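Local coordinates for protein DNA primase (Aquifex aeolicus, PDB 2AU3) that probably synthesises the short RNA primers that DNA polymerase extends during DNA replication, as a DnaG-family primase carrying a zinc-binding domain, at residues V107-V112 with T170-S175. Residues are numbered along the deposited sequence; the frame is centred on the assembly and turned at random.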
ATOM      1  N   VAL A 107      -4.690  17.187   3.345  1.00 19.20           N
ATOM      2  CA  VAL A 107      -4.083  17.997   2.313  1.00 19.42           C
ATOM      3  C   VAL A 107      -2.589  18.133   2.577  1.00 19.33           C
ATOM      4  O   VAL A 107      -1.803  18.123   1.632  1.00 19.40           O
ATOM      5  CB  VAL A 107      -4.775  19.378   2.151  1.00 19.44           C
ATOM      6  CG1 VAL A 107      -3.910  20.351   1.330  1.00 19.72           C
ATOM      7  CG2 VAL A 107      -6.139  19.203   1.497  1.00 20.11           C
ATOM      8  N   ALA A 108      -2.202  18.223   3.852  1.00 18.39           N
ATOM      9  CA  ALA A 108      -0.789  18.327   4.221  1.00 18.17           C
ATOM     10  C   ALA A 108      -0.053  17.028   3.906  1.00 17.60           C
ATOM     11  O   ALA A 108       1.044  17.040   3.347  1.00 16.46           O
ATOM     12  CB  ALA A 108      -0.630  18.664   5.713  1.00 17.44           C
ATOM     13  N   LEU A 109      -0.638  15.914   4.330  1.00 17.71           N
ATOM     14  CA  LEU A 109      -0.078  14.601   4.008  1.00 18.54           C
ATOM     15  C   LEU A 109       0.213  14.503   2.520  1.00 19.18           C
ATOM     16  O   LEU A 109       1.269  14.044   2.120  1.00 18.94           O
ATOM     17  CB  LEU A 109      -1.017  13.477   4.479  1.00 18.64           C
ATOM     18  CG  LEU A 109      -0.837  13.197   5.980  1.00 16.78           C
ATOM     19  CD1 LEU A 109      -2.029  12.399   6.570  1.00 17.68           C
ATOM     20  CD2 LEU A 109       0.508  12.466   6.235  1.00 15.45           C
ATOM     21  N   ASP A 110      -0.721  14.982   1.706  1.00 19.81           N
ATOM     22  CA  ASP A 110      -0.597  14.865   0.268  1.00 20.22           C
ATOM     23  C   ASP A 110       0.451  15.815  -0.311  1.00 19.31           C
ATOM     24  O   ASP A 110       1.191  15.444  -1.238  1.00 18.91           O
ATOM     25  CB  ASP A 110      -1.949  15.082  -0.407  1.00 21.94           C
ATOM     26  CG  ASP A 110      -1.878  14.837  -1.895  1.00 26.71           C
ATOM     27  OD1 ASP A 110      -1.887  13.640  -2.313  1.00 32.69           O
ATOM     28  OD2 ASP A 110      -1.722  15.769  -2.710  1.00 30.35           O
ATOM     29  N   ARG A 111       0.511  17.033   0.225  1.00 17.17           N
ATOM     30  CA  ARG A 111       1.507  17.998  -0.212  1.00 17.46           C
ATOM     31  C   ARG A 111       2.923  17.558   0.174  1.00 16.92           C
ATOM     32  O   ARG A 111       3.901  17.857  -0.523  1.00 17.03           O
ATOM     33  CB  ARG A 111       1.223  19.374   0.396  1.00 16.84           C
ATOM     34  CG  ARG A 111       2.263  20.404   0.032  1.00 17.12           C
ATOM     35  CD  ARG A 111       2.254  20.689  -1.481  1.00 17.83           C
ATOM     36  NE  ARG A 111       3.253  21.646  -1.917  1.00 17.98           N
ATOM     37  CZ  ARG A 111       4.463  21.324  -2.360  1.00 22.02           C
ATOM     38  NH1 ARG A 111       4.878  20.048  -2.371  1.00 21.18           N
ATOM     39  NH2 ARG A 111       5.270  22.287  -2.781  1.00 18.58           N
ATOM     40  N   VAL A 112       3.035  16.934   1.334  1.00 15.80           N
ATOM     41  CA  VAL A 112       4.319  16.458   1.812  1.00 16.35           C
ATOM     42  C   VAL A 112       4.760  15.262   0.949  1.00 16.14           C
ATOM     43  O   VAL A 112       5.922  15.130   0.611  1.00 16.84           O
ATOM     44  CB  VAL A 112       4.255  16.095   3.312  1.00 15.32           C
ATOM     45  CG1 VAL A 112       5.496  15.290   3.759  1.00 16.07           C
ATOM     46  CG2 VAL A 112       4.128  17.358   4.159  1.00 14.07           C
ATOM     47  N   THR A 170       0.006  14.914  12.690  1.00 26.34           N
ATOM     48  CA  THR A 170       0.404  13.563  12.207  1.00 25.81           C
ATOM     49  C   THR A 170       1.545  12.952  13.009  1.00 25.68           C
ATOM     50  O   THR A 170       1.758  11.739  12.956  1.00 25.62           O
ATOM     51  CB  THR A 170       0.817  13.567  10.729  1.00 25.53           C
ATOM     52  OG1 THR A 170       1.959  14.416  10.551  1.00 23.53           O
ATOM     53  CG2 THR A 170      -0.279  14.176   9.836  1.00 25.06           C
ATOM     54  N   LYS A 171       2.284  13.805  13.718  1.00 25.51           N
ATOM     55  CA  LYS A 171       3.510  13.424  14.430  1.00 26.70           C
ATOM     56  C   LYS A 171       4.657  12.972  13.510  1.00 25.75           C
ATOM     57  O   LYS A 171       5.592  12.282  13.947  1.00 24.85           O
ATOM     58  CB  LYS A 171       3.227  12.388  15.536  1.00 26.78           C
ATOM     59  CG  LYS A 171       2.294  12.909  16.628  1.00 31.50           C
ATOM     60  CD  LYS A 171       0.963  12.209  16.569  1.00 35.50           C
ATOM     61  CE  LYS A 171       0.633  11.541  17.882  1.00 38.00           C
ATOM     62  NZ  LYS A 171       0.495  10.074  17.682  1.00 38.94           N
ATOM     63  N   ASN A 172       4.578  13.368  12.243  1.00 25.59           N
ATOM     64  CA  ASN A 172       5.639  13.093  11.289  1.00 25.81           C
ATOM     65  C   ASN A 172       6.728  14.136  11.363  1.00 26.74           C
ATOM     66  O   ASN A 172       7.696  14.091  10.605  1.00 26.33           O
ATOM     67  CB  ASN A 172       5.086  12.985   9.865  1.00 25.01           C
ATOM     68  CG  ASN A 172       4.226  11.767   9.677  1.00 24.39           C
ATOM     69  OD1 ASN A 172       4.526  10.700  10.204  1.00 22.54           O
ATOM     70  ND2 ASN A 172       3.138  11.924   8.956  1.00 20.42           N
ATOM     71  N   LEU A 173       6.545  15.074  12.284  1.00 28.72           N
ATOM     72  CA  LEU A 173       7.492  16.158  12.549  1.00 30.41           C
ATOM     73  C   LEU A 173       7.863  16.204  14.029  1.00 31.72           C
ATOM     74  O   LEU A 173       6.991  16.301  14.889  1.00 31.82           O
ATOM     75  CB  LEU A 173       6.850  17.490  12.178  1.00 30.61           C
ATOM     76  CG  LEU A 173       7.628  18.378  11.234  1.00 31.60           C
ATOM     77  CD1 LEU A 173       8.099  17.562  10.061  1.00 32.50           C
ATOM     78  CD2 LEU A 173       6.771  19.565  10.803  1.00 28.67           C
ATOM     79  N   LEU A 174       9.158  16.140  14.312  1.00 32.80           N
ATOM     80  CA  LEU A 174       9.680  16.337  15.655  1.00 34.43           C
ATOM     81  C   LEU A 174       9.973  17.827  15.893  1.00 35.09           C
ATOM     82  O   LEU A 174      10.246  18.572  14.946  1.00 35.35           O
ATOM     83  CB  LEU A 174      10.966  15.527  15.831  1.00 34.94           C
ATOM     84  CG  LEU A 174      10.851  13.999  15.809  1.00 37.20           C
ATOM     85  CD1 LEU A 174      11.894  13.398  14.875  1.00 38.91           C
ATOM     86  CD2 LEU A 174      11.026  13.451  17.217  1.00 39.98           C
ATOM     87  N   SER A 175       9.889  18.254  17.155  1.00 36.10           N
ATOM     88  CA  SER A 175      10.375  19.568  17.571  1.00 37.29           C
ATOM     89  C   SER A 175      11.428  19.429  18.678  1.00 38.35           C
ATOM     90  O   SER A 175      11.086  19.221  19.839  1.00 38.35           O
ATOM     91  CB  SER A 175       9.226  20.464  18.037  1.00 36.99           C
ATOM     92  OG  SER A 175       9.582  21.828  17.906  1.00 35.80           O
TER
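Leu109 turns CG anti to its carbonyl carbon (chi1 -81°), swinging its fork toward Thr170, whose methyl CG2 is also anti to the carbonyl carbon and meets it end-on. Thr170 CG2 meets the leucine fork at its branch point, 4.0 Å from Leu109 CG, and stands 4.1 Å from both Leu109 CD1 and Leu109 CD2. Asn172 comes across the leucine roughly perpendicular to it, its amide nitrogen ND2 3.8 Å from Leu109 CD2. The touching residues are all buried, and the interface is small, 93 Å². Thr170 and Asn172 belong to an ST turn: Thr170 OG1 accepts the backbone N-H of Asn172 at 3.3 Å, with an N-H...O angle of 157°. The turn carries the chain from helix 164-168, through Lys171 with its positive phi, into strand 173-174, which pairs antiparallel with 182-183; lying within the N-terminal part of the catalytic core, it packs against helix 101-122. Thr170 OG1 is also hydrogen-bonded to Tyr167 O, while the Tyr167 side chain packs on Leu109. A serine in place of Thr170 lacks CG2, and the gap this leaves would probably let the Leu109 fork shift or turn. Asn172 OD1 is hydrogen-bonded to Ser219 OG, and Asn172 ND2 makes a weak hydrogen bond with Tyr167 OH.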